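Local coordinates for 457aa long hypothetical protein (Pyrococcus horikoshii, PDB 2CSU) that is of unknown function but combines a Rossmann-like domain of the CoA-binding family with two domains related to succinyl-CoA ligases, at residues Lys259-Glu262 / Ala263-Gln267; Arg75-Lys78 / Asp79-Ile82; Thr385-Glu388 / His389-Ile393. All blocks are in the same frame, centred on the assembly; numbering follows the deposited sequence.

How the contacts relate
The three contacts are local ones between residues up to four apart, and they come in series along the chain: contact 2 on helix 74-87, contact 1 on helix 258-267, and contact 3 where a loop runs into helix 388-400. Each lies in a different domain family, and none touches another. Contacts 1 and 2 have centres about 39 Å apart and contacts 1 and 3 have centres about 42 Å apart, while contacts 2 and 3, about 57 Å apart between centres, lie on opposite sides of the chain's centre. Together they sample helices packed beside three separate sheets, so the same i to i+4 spacing can be compared in three domains of one modular protein.

Contact 1 of 3, residues Lys259-Glu262 / Ala263-Gln267; sequences KIYE and AAFKQ
Tyr261 and Phe265, one helical turn apart, form an offset edge-to-face pair. The edge of the tyrosine ring is directed at the phenylalanine face, the planes meet at 61° and the centroids are 5.9 Å apart. The closest atoms are Tyr261 CD2 and Phe265 CZ, at 3.8 Å, with CZ lying near the plane of the tyrosine ring. Phe265 has a first torsion of -73°, which swings its ring back along the helix over the preceding turn. One face of the ring therefore lies against the backbone carbonyl of Tyr261, whose O comes within 3.2 Å of Phe265 CD2. That same oxygen, besides accepting the amide hydrogen of Phe265 N at 3.0 Å, is thus packed against the ring. A third group closes in at the edge of the phenylalanine: Glu262 OE2 stands in the ring plane, 4.0 Å from Phe265 CD2, with the carboxylate turned almost perpendicular to the ring.

The other flank of the helix is much looser. Lys259 and Ile260 are solvent-exposed and carry little of the contact, and the bond from Ala263 N to Lys259 O is weak at 3.5 Å. Lys266 is exposed too. Its first torsion, -58°, puts CG 3.1 Å from Glu262 O, and the chain, bent at the second, leaves NZ 6.3 Å from Glu262 OE1, so the opposite charges do not pair directly.

On its inner side helix 258-267 rests on the sheet of the flavodoxin-like domain and on helix 216-229. Phe265 is buried against Val272 of strand 271-273, Lys236 of strand 232-236 and Met220 of that helix, which Ala264 also touches. Lys236 also makes a cation-pi contact with Tyr261, so strand 232-236 meets both aromatic residues.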
ATOM      1  N   LYS A 259     -12.967 -17.638 -15.176  1.00 63.55           N
ATOM      2  CA  LYS A 259     -14.202 -16.908 -15.436  1.00 62.03           C
ATOM      3  C   LYS A 259     -15.396 -17.534 -14.713  1.00 60.58           C
ATOM      4  O   LYS A 259     -16.179 -16.869 -14.045  1.00 60.60           O
ATOM      5  CB  LYS A 259     -14.448 -16.913 -16.944  1.00 62.86           C
ATOM      6  CG  LYS A 259     -15.139 -15.636 -17.425  1.00 63.20           C
ATOM      7  CD  LYS A 259     -16.628 -15.613 -17.073  1.00 63.82           C
ATOM      8  CE  LYS A 259     -17.298 -14.289 -17.457  1.00 64.32           C
ATOM      9  NZ  LYS A 259     -18.699 -14.303 -17.035  1.00 64.23           N
ATOM     10  N   ILE A 260     -15.544 -18.858 -14.901  1.00 58.51           N
ATOM     11  CA  ILE A 260     -16.659 -19.537 -14.296  1.00 56.47           C
ATOM     12  C   ILE A 260     -16.541 -19.552 -12.745  1.00 54.84           C
ATOM     13  O   ILE A 260     -17.527 -19.579 -12.020  1.00 53.90           O
ATOM     14  CB  ILE A 260     -16.659 -20.939 -14.919  1.00 56.67           C
ATOM     15  CG1 ILE A 260     -17.886 -21.731 -14.451  1.00 56.55           C
ATOM     16  CG2 ILE A 260     -15.407 -21.707 -14.466  1.00 56.74           C
ATOM     17  CD1 ILE A 260     -19.181 -21.222 -15.087  1.00 56.19           C
ATOM     18  N   TYR A 261     -15.280 -19.561 -12.275  1.00 53.27           N
ATOM     19  CA  TYR A 261     -15.045 -19.563 -10.836  1.00 51.65           C
ATOM     20  C   TYR A 261     -15.650 -18.331 -10.162  1.00 50.32           C
ATOM     21  O   TYR A 261     -16.275 -18.401  -9.111  1.00 50.04           O
ATOM     22  CB  TYR A 261     -13.533 -19.593 -10.604  1.00 51.93           C
ATOM     23  CG  TYR A 261     -13.125 -20.943 -10.134  1.00 51.99           C
ATOM     24  CD1 TYR A 261     -12.773 -21.922 -11.060  1.00 52.71           C
ATOM     25  CD2 TYR A 261     -13.088 -21.237  -8.772  1.00 52.38           C
ATOM     26  CE1 TYR A 261     -12.379 -23.179 -10.627  1.00 53.31           C
ATOM     27  CE2 TYR A 261     -12.704 -22.497  -8.339  1.00 52.98           C
ATOM     28  CZ  TYR A 261     -12.354 -23.467  -9.261  1.00 53.70           C
ATOM     29  OH  TYR A 261     -11.960 -24.721  -8.837  1.00 54.86           O
ATOM     30  N   GLU A 262     -15.407 -17.162 -10.785  1.00 48.85           N
ATOM     31  CA  GLU A 262     -15.929 -15.923 -10.222  1.00 48.09           C
ATOM     32  C   GLU A 262     -17.457 -15.946 -10.126  1.00 47.27           C
ATOM     33  O   GLU A 262     -18.047 -15.635  -9.099  1.00 46.97           O
ATOM     34  CB  GLU A 262     -15.477 -14.764 -11.113  1.00 48.20           C
ATOM     35  CG  GLU A 262     -13.968 -14.773 -11.363  1.00 48.40           C
ATOM     36  CD  GLU A 262     -13.254 -14.223 -10.149  1.00 48.80           C
ATOM     37  OE1 GLU A 262     -13.199 -13.009 -10.002  1.00 47.60           O
ATOM     38  OE2 GLU A 262     -12.751 -15.017  -9.356  1.00 48.62           O
ATOM     39  N   ALA A 263     -18.125 -16.375 -11.195  1.00 46.48           N
ATOM     40  CA  ALA A 263     -19.583 -16.476 -11.203  1.00 45.37           C
ATOM     41  C   ALA A 263     -20.084 -17.436 -10.129  1.00 44.67           C
ATOM     42  O   ALA A 263     -21.092 -17.178  -9.480  1.00 44.88           O
ATOM     43  CB  ALA A 263     -20.067 -16.922 -12.580  1.00 45.41           C
ATOM     44  N   ALA A 264     -19.385 -18.549  -9.946  1.00 43.76           N
ATOM     45  CA  ALA A 264     -19.764 -19.520  -8.925  1.00 43.68           C
ATOM     46  C   ALA A 264     -19.646 -18.894  -7.528  1.00 43.53           C
ATOM     47  O   ALA A 264     -20.492 -19.132  -6.662  1.00 43.40           O
ATOM     48  CB  ALA A 264     -18.873 -20.753  -9.016  1.00 43.47           C
ATOM     49  N   PHE A 265     -18.594 -18.103  -7.311  1.00 43.27           N
ATOM     50  CA  PHE A 265     -18.410 -17.454  -6.014  1.00 43.40           C
ATOM     51  C   PHE A 265     -19.568 -16.512  -5.742  1.00 43.51           C
ATOM     52  O   PHE A 265     -20.127 -16.502  -4.650  1.00 43.60           O
ATOM     53  CB  PHE A 265     -17.106 -16.648  -5.966  1.00 43.84           C
ATOM     54  CG  PHE A 265     -15.860 -17.487  -5.897  1.00 44.31           C
ATOM     55  CD1 PHE A 265     -15.817 -18.634  -5.116  1.00 44.27           C
ATOM     56  CD2 PHE A 265     -14.716 -17.108  -6.593  1.00 44.85           C
ATOM     57  CE1 PHE A 265     -14.653 -19.391  -5.029  1.00 44.51           C
ATOM     58  CE2 PHE A 265     -13.548 -17.858  -6.511  1.00 44.34           C
ATOM     59  CZ  PHE A 265     -13.517 -19.001  -5.728  1.00 44.28           C
ATOM     60  N   LYS A 266     -19.921 -15.723  -6.753  1.00 43.72           N
ATOM     61  CA  LYS A 266     -21.003 -14.752  -6.645  1.00 43.80           C
ATOM     62  C   LYS A 266     -22.331 -15.362  -6.200  1.00 43.01           C
ATOM     63  O   LYS A 266     -22.990 -14.836  -5.310  1.00 42.47           O
ATOM     64  CB  LYS A 266     -21.211 -14.040  -7.989  1.00 45.61           C
ATOM     65  CG  LYS A 266     -19.986 -13.308  -8.554  1.00 47.26           C
ATOM     66  CD  LYS A 266     -19.646 -12.021  -7.806  1.00 48.44           C
ATOM     67  CE  LYS A 266     -18.563 -11.234  -8.560  1.00 49.86           C
ATOM     68  NZ  LYS A 266     -18.262  -9.881  -7.987  1.00 50.24           N
ATOM     69  N   GLN A 267     -22.724 -16.471  -6.822  1.00 42.15           N
ATOM     70  CA  GLN A 267     -23.995 -17.126  -6.501  1.00 41.43           C
ATOM     71  C   GLN A 267     -24.055 -17.705  -5.090  1.00 39.98           C
ATOM     72  O   GLN A 267     -25.125 -17.783  -4.488  1.00 39.64           O
ATOM     73  CB  GLN A 267     -24.288 -18.229  -7.530  1.00 43.25           C
ATOM     74  CG  GLN A 267     -24.492 -17.716  -8.958  1.00 45.49           C
ATOM     75  CD  GLN A 267     -25.811 -16.964  -9.147  1.00 47.08           C
ATOM     76  OE1 GLN A 267     -25.841 -15.735  -9.193  1.00 48.72           O
ATOM     77  NE2 GLN A 267     -26.905 -17.707  -9.267  1.00 46.88           N
TER

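Contact 2 of 3, residues Arg75-Lys78 / Asp79-Ile82; sequences RFVK and DTLI
The helix of a beta-alpha-beta crossover in the Rossmann-like domain, linking strand 67-70 to strand 91-94, holds this contact in its first turns, where Thr80 reaches back to Phe76 and Val77. A first torsion of 53° places Thr80 OG1 between the backbone N and the carbonyl carbon and points the hydroxyl at the preceding turn. There OG1 lies 2.6 Å from Val77 O and 3.0 Å from Phe76 O, and its single proton can go to either. The methyl group stands close beside the hydroxyl, with Thr80 CG2 3.1 Å from Phe76 O.

Backbone bonds run through the same oxygens. Thr80 N donates to Phe76 O at 3.0 Å, and Leu81 N donates to Val77 O at 2.8 Å, with the donor tilted 29° from the carbonyl plane. The next bond in the series runs from Ile82 N to Lys78 O, and the CG1 of Ile82 passes 3.4 Å from that acceptor. At the start of the helix, Arg75 CG lies over the centre of one face of the neighbouring Phe76 ring, 3.9 Å above its plane.

The faces of the helix differ sharply. Val77 and Leu81 are buried: Val77 packs on Ile70 of strand 67-70, which also receives Thr80, and Leu81 meets Leu113 and Ile116 of helix 104-120. Phe76, Lys78 and Asp79 are exposed, and Asp79 OD2 is hydrogen-bonded to Gln83 further along the helix.

Because one or other carbonyl of the preceding turn can accept the Thr80 proton, the hydroxyl is probably satisfied within its own helix while the side chain touches Ile70 and Val72. Whichever oxygen takes it would then serve the hydroxyl as well as a backbone amide.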
ATOM      1  N   ARG A  75      11.230 -38.982   4.324  1.00 32.73           N
ATOM      2  CA  ARG A  75      11.180 -40.438   4.478  1.00 33.55           C
ATOM      3  C   ARG A  75      10.674 -40.870   5.865  1.00 33.00           C
ATOM      4  O   ARG A  75      10.311 -42.017   6.093  1.00 33.39           O
ATOM      5  CB  ARG A  75      12.587 -40.991   4.242  1.00 35.38           C
ATOM      6  CG  ARG A  75      13.576 -40.549   5.321  1.00 37.32           C
ATOM      7  CD  ARG A  75      14.999 -41.041   5.034  1.00 39.65           C
ATOM      8  NE  ARG A  75      15.910 -40.638   6.108  1.00 41.50           N
ATOM      9  CZ  ARG A  75      16.461 -39.414   6.023  1.00 42.40           C
ATOM     10  NH1 ARG A  75      16.168 -38.622   5.006  1.00 43.12           N
ATOM     11  NH2 ARG A  75      17.311 -39.002   6.971  1.00 42.85           N
ATOM     12  N   PHE A  76      10.560 -39.953   6.821  1.00 31.71           N
ATOM     13  CA  PHE A  76      10.047 -40.318   8.139  1.00 30.83           C
ATOM     14  C   PHE A  76       8.583 -39.961   8.395  1.00 30.17           C
ATOM     15  O   PHE A  76       8.000 -40.418   9.378  1.00 30.11           O
ATOM     16  CB  PHE A  76      10.887 -39.670   9.249  1.00 31.25           C
ATOM     17  CG  PHE A  76      12.340 -40.047   9.219  1.00 31.27           C
ATOM     18  CD1 PHE A  76      12.730 -41.379   9.280  1.00 31.95           C
ATOM     19  CD2 PHE A  76      13.320 -39.069   9.125  1.00 31.35           C
ATOM     20  CE1 PHE A  76      14.084 -41.735   9.244  1.00 32.01           C
ATOM     21  CE2 PHE A  76      14.665 -39.412   9.089  1.00 32.19           C
ATOM     22  CZ  PHE A  76      15.048 -40.755   9.149  1.00 32.23           C
ATOM     23  N   VAL A  77       7.989 -39.156   7.523  1.00 29.37           N
ATOM     24  CA  VAL A  77       6.610 -38.717   7.728  1.00 29.14           C
ATOM     25  C   VAL A  77       5.563 -39.818   7.911  1.00 28.97           C
ATOM     26  O   VAL A  77       4.663 -39.691   8.743  1.00 28.42           O
ATOM     27  CB  VAL A  77       6.174 -37.762   6.591  1.00 29.22           C
ATOM     28  CG1 VAL A  77       4.706 -37.349   6.767  1.00 28.93           C
ATOM     29  CG2 VAL A  77       7.067 -36.542   6.594  1.00 29.27           C
ATOM     30  N   LYS A  78       5.677 -40.904   7.160  1.00 29.02           N
ATOM     31  CA  LYS A  78       4.803 -42.068   7.256  1.00 29.63           C
ATOM     32  C   LYS A  78       4.749 -42.620   8.681  1.00 28.88           C
ATOM     33  O   LYS A  78       3.706 -42.660   9.320  1.00 27.96           O
ATOM     34  CB  LYS A  78       5.320 -43.144   6.299  1.00 31.07           C
ATOM     35  CG  LYS A  78       4.188 -43.782   5.491  1.00 32.14           C
ATOM     36  CD  LYS A  78       4.476 -45.238   5.125  1.00 34.61           C
ATOM     37  CE  LYS A  78       4.987 -45.388   3.686  1.00 33.97           C
ATOM     38  NZ  LYS A  78       4.276 -46.478   3.021  1.00 36.40           N
ATOM     39  N   ASP A  79       5.918 -43.096   9.080  1.00 29.40           N
ATOM     40  CA  ASP A  79       6.041 -43.711  10.391  1.00 30.33           C
ATOM     41  C   ASP A  79       5.712 -42.743  11.530  1.00 29.89           C
ATOM     42  O   ASP A  79       5.207 -43.154  12.571  1.00 30.03           O
ATOM     43  CB  ASP A  79       7.448 -44.273  10.584  1.00 31.34           C
ATOM     44  CG  ASP A  79       7.593 -45.011  11.897  1.00 32.89           C
ATOM     45  OD1 ASP A  79       6.780 -45.936  12.145  1.00 33.43           O
ATOM     46  OD2 ASP A  79       8.510 -44.665  12.677  1.00 33.51           O
ATOM     47  N   THR A  80       6.012 -41.459  11.347  1.00 29.52           N
ATOM     48  CA  THR A  80       5.701 -40.481  12.378  1.00 29.06           C
ATOM     49  C   THR A  80       4.187 -40.330  12.443  1.00 27.77           C
ATOM     50  O   THR A  80       3.605 -40.227  13.522  1.00 28.69           O
ATOM     51  CB  THR A  80       6.354 -39.107  12.079  1.00 30.15           C
ATOM     52  OG1 THR A  80       5.997 -38.674  10.758  1.00 32.46           O
ATOM     53  CG2 THR A  80       7.867 -39.209  12.181  1.00 30.07           C
ATOM     54  N   LEU A  81       3.542 -40.334  11.283  1.00 26.30           N
ATOM     55  CA  LEU A  81       2.092 -40.217  11.242  1.00 25.76           C
ATOM     56  C   LEU A  81       1.448 -41.391  11.966  1.00 26.03           C
ATOM     57  O   LEU A  81       0.515 -41.206  12.739  1.00 26.63           O
ATOM     58  CB  LEU A  81       1.599 -40.181   9.798  1.00 24.84           C
ATOM     59  CG  LEU A  81       0.085 -40.053   9.630  1.00 24.15           C
ATOM     60  CD1 LEU A  81      -0.360 -38.669  10.077  1.00 23.84           C
ATOM     61  CD2 LEU A  81      -0.290 -40.261   8.169  1.00 23.62           C
ATOM     62  N   ILE A  82       1.946 -42.601  11.714  1.00 26.20           N
ATOM     63  CA  ILE A  82       1.416 -43.802  12.361  1.00 25.88           C
ATOM     64  C   ILE A  82       1.620 -43.705  13.875  1.00 26.49           C
ATOM     65  O   ILE A  82       0.730 -44.057  14.654  1.00 26.00           O
ATOM     66  CB  ILE A  82       2.099 -45.087  11.804  1.00 26.42           C
ATOM     67  CG1 ILE A  82       1.724 -45.252  10.321  1.00 26.74           C
ATOM     68  CG2 ILE A  82       1.660 -46.338  12.608  1.00 26.28           C
ATOM     69  CD1 ILE A  82       2.308 -46.482   9.642  1.00 24.79           C
TER

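Contact 3 of 3, residues Thr385-Glu388 / His389-Ile393; sequences TLTE and HAEGI
Thr387 OG1 donates a short hydrogen bond of 2.5 Å to Glu391 OE1, arriving 50° out of the carboxylate plane. The backbone between the same residues is bonded too: Glu391 N reaches Thr387 O at 2.8 Å and nearly straight, at 174°. Gly392 N donates to Glu388 O at 2.7 Å.

The Glu388 carboxylate is used at both oxygens. OE1 accepts Thr385 N at 2.7 Å, from above the carboxylate plane, and OE2 is bonded to Gly353 N. Thr387 is the N-cap of helix 388-400, the helix of a beta-alpha-beta crossover from strand 371-377 to strand 406-411, but its side chain caps no amide. Instead, Glu388 N makes a weak bond to Thr385 OG1.

One water bridges loop and helix: it donates to Leu386 O, accepts from Ala390 N at 3.1 Å, and is hydrogen-bonded at 3.3 Å to His389 ND1, in the imidazole plane. Glu388, with its first torsion at 58°, lays CG over one face of that ring in a CH-pi contact, 3.8 Å from the centroid. The His389 ring also meets that of Tyr356, nearly at right angles.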
ATOM      1  N   THR A 385      -3.460  18.352  17.225  1.00 43.92           N
ATOM      2  CA  THR A 385      -2.720  17.135  17.536  1.00 42.54           C
ATOM      3  C   THR A 385      -2.856  16.133  16.393  1.00 41.68           C
ATOM      4  O   THR A 385      -3.618  16.343  15.453  1.00 41.15           O
ATOM      5  CB  THR A 385      -3.220  16.469  18.824  1.00 42.85           C
ATOM      6  OG1 THR A 385      -4.485  15.849  18.569  1.00 43.00           O
ATOM      7  CG2 THR A 385      -3.399  17.484  19.925  1.00 42.40           C
ATOM      8  N   LEU A 386      -2.123  15.032  16.490  1.00 40.90           N
ATOM      9  CA  LEU A 386      -2.135  14.021  15.448  1.00 40.27           C
ATOM     10  C   LEU A 386      -3.306  13.055  15.566  1.00 38.99           C
ATOM     11  O   LEU A 386      -3.552  12.258  14.656  1.00 38.18           O
ATOM     12  CB  LEU A 386      -0.822  13.238  15.490  1.00 40.87           C
ATOM     13  CG  LEU A 386       0.482  14.020  15.320  1.00 41.13           C
ATOM     14  CD1 LEU A 386       1.655  13.155  15.727  1.00 42.13           C
ATOM     15  CD2 LEU A 386       0.624  14.474  13.888  1.00 42.97           C
ATOM     16  N   THR A 387      -4.039  13.141  16.675  1.00 37.58           N
ATOM     17  CA  THR A 387      -5.144  12.221  16.914  1.00 35.89           C
ATOM     18  C   THR A 387      -6.487  12.854  17.236  1.00 34.89           C
ATOM     19  O   THR A 387      -7.473  12.142  17.399  1.00 35.36           O
ATOM     20  CB  THR A 387      -4.825  11.290  18.098  1.00 36.29           C
ATOM     21  OG1 THR A 387      -4.798  12.063  19.303  1.00 36.27           O
ATOM     22  CG2 THR A 387      -3.475  10.621  17.915  1.00 34.93           C
ATOM     23  N   GLU A 388      -6.559  14.174  17.326  1.00 33.60           N
ATOM     24  CA  GLU A 388      -7.830  14.777  17.701  1.00 32.18           C
ATOM     25  C   GLU A 388      -8.974  14.491  16.748  1.00 31.26           C
ATOM     26  O   GLU A 388     -10.099  14.236  17.180  1.00 30.72           O
ATOM     27  CB  GLU A 388      -7.670  16.291  17.921  1.00 33.43           C
ATOM     28  CG  GLU A 388      -7.131  17.103  16.756  1.00 35.20           C
ATOM     29  CD  GLU A 388      -6.969  18.577  17.125  1.00 35.70           C
ATOM     30  OE1 GLU A 388      -6.001  18.912  17.851  1.00 34.93           O
ATOM     31  OE2 GLU A 388      -7.821  19.391  16.706  1.00 35.19           O
ATOM     32  N   HIS A 389      -8.694  14.510  15.451  1.00 30.17           N
ATOM     33  CA  HIS A 389      -9.738  14.252  14.471  1.00 28.50           C
ATOM     34  C   HIS A 389     -10.272  12.840  14.665  1.00 27.28           C
ATOM     35  O   HIS A 389     -11.478  12.623  14.671  1.00 25.82           O
ATOM     36  CB  HIS A 389      -9.167  14.486  13.077  1.00 28.62           C
ATOM     37  CG  HIS A 389      -8.301  15.704  13.007  1.00 28.23           C
ATOM     38  ND1 HIS A 389      -6.977  15.695  13.388  1.00 27.64           N
ATOM     39  CD2 HIS A 389      -8.596  16.991  12.704  1.00 27.63           C
ATOM     40  CE1 HIS A 389      -6.494  16.924  13.325  1.00 29.04           C
ATOM     41  NE2 HIS A 389      -7.458  17.730  12.914  1.00 28.64           N
ATOM     42  N   ALA A 390      -9.378  11.877  14.845  1.00 27.53           N
ATOM     43  CA  ALA A 390      -9.813  10.508  15.094  1.00 28.37           C
ATOM     44  C   ALA A 390     -10.636  10.487  16.388  1.00 30.13           C
ATOM     45  O   ALA A 390     -11.743   9.957  16.423  1.00 29.96           O
ATOM     46  CB  ALA A 390      -8.623   9.604  15.225  1.00 28.22           C
ATOM     47  N   GLU A 391     -10.097  11.069  17.454  1.00 31.92           N
ATOM     48  CA  GLU A 391     -10.818  11.106  18.724  1.00 33.36           C
ATOM     49  C   GLU A 391     -12.210  11.636  18.454  1.00 33.61           C
ATOM     50  O   GLU A 391     -13.198  11.066  18.907  1.00 35.03           O
ATOM     51  CB  GLU A 391     -10.092  12.010  19.725  1.00 34.53           C
ATOM     52  CG  GLU A 391      -8.762  11.437  20.194  1.00 35.60           C
ATOM     53  CD  GLU A 391      -7.856  12.487  20.798  1.00 37.34           C
ATOM     54  OE1 GLU A 391      -6.657  12.188  20.988  1.00 37.45           O
ATOM     55  OE2 GLU A 391      -8.341  13.607  21.079  1.00 38.11           O
ATOM     56  N   GLY A 392     -12.283  12.725  17.695  1.00 34.20           N
ATOM     57  CA  GLY A 392     -13.577  13.295  17.358  1.00 33.10           C
ATOM     58  C   GLY A 392     -14.499  12.306  16.658  1.00 32.77           C
ATOM     59  O   GLY A 392     -15.711  12.345  16.857  1.00 32.91           O
ATOM     60  N   ILE A 393     -13.941  11.421  15.838  1.00 32.31           N
ATOM     61  CA  ILE A 393     -14.750  10.423  15.128  1.00 31.87           C
ATOM     62  C   ILE A 393     -15.291   9.424  16.144  1.00 32.26           C
ATOM     63  O   ILE A 393     -16.488   9.110  16.193  1.00 31.18           O
ATOM     64  CB  ILE A 393     -13.903   9.591  14.118  1.00 31.42           C
ATOM     65  CG1 ILE A 393     -13.341  10.481  13.007  1.00 30.58           C
ATOM     66  CG2 ILE A 393     -14.754   8.451  13.551  1.00 30.30           C
ATOM     67  CD1 ILE A 393     -14.370  11.123  12.185  1.00 31.42           C
TER
HETATM   68  O   HOH W   1      -6.476  12.494  13.996  1.00 26.91           O
HETATM   69  O   HOH W   2     -10.830  15.808  20.138  1.00 65.22           O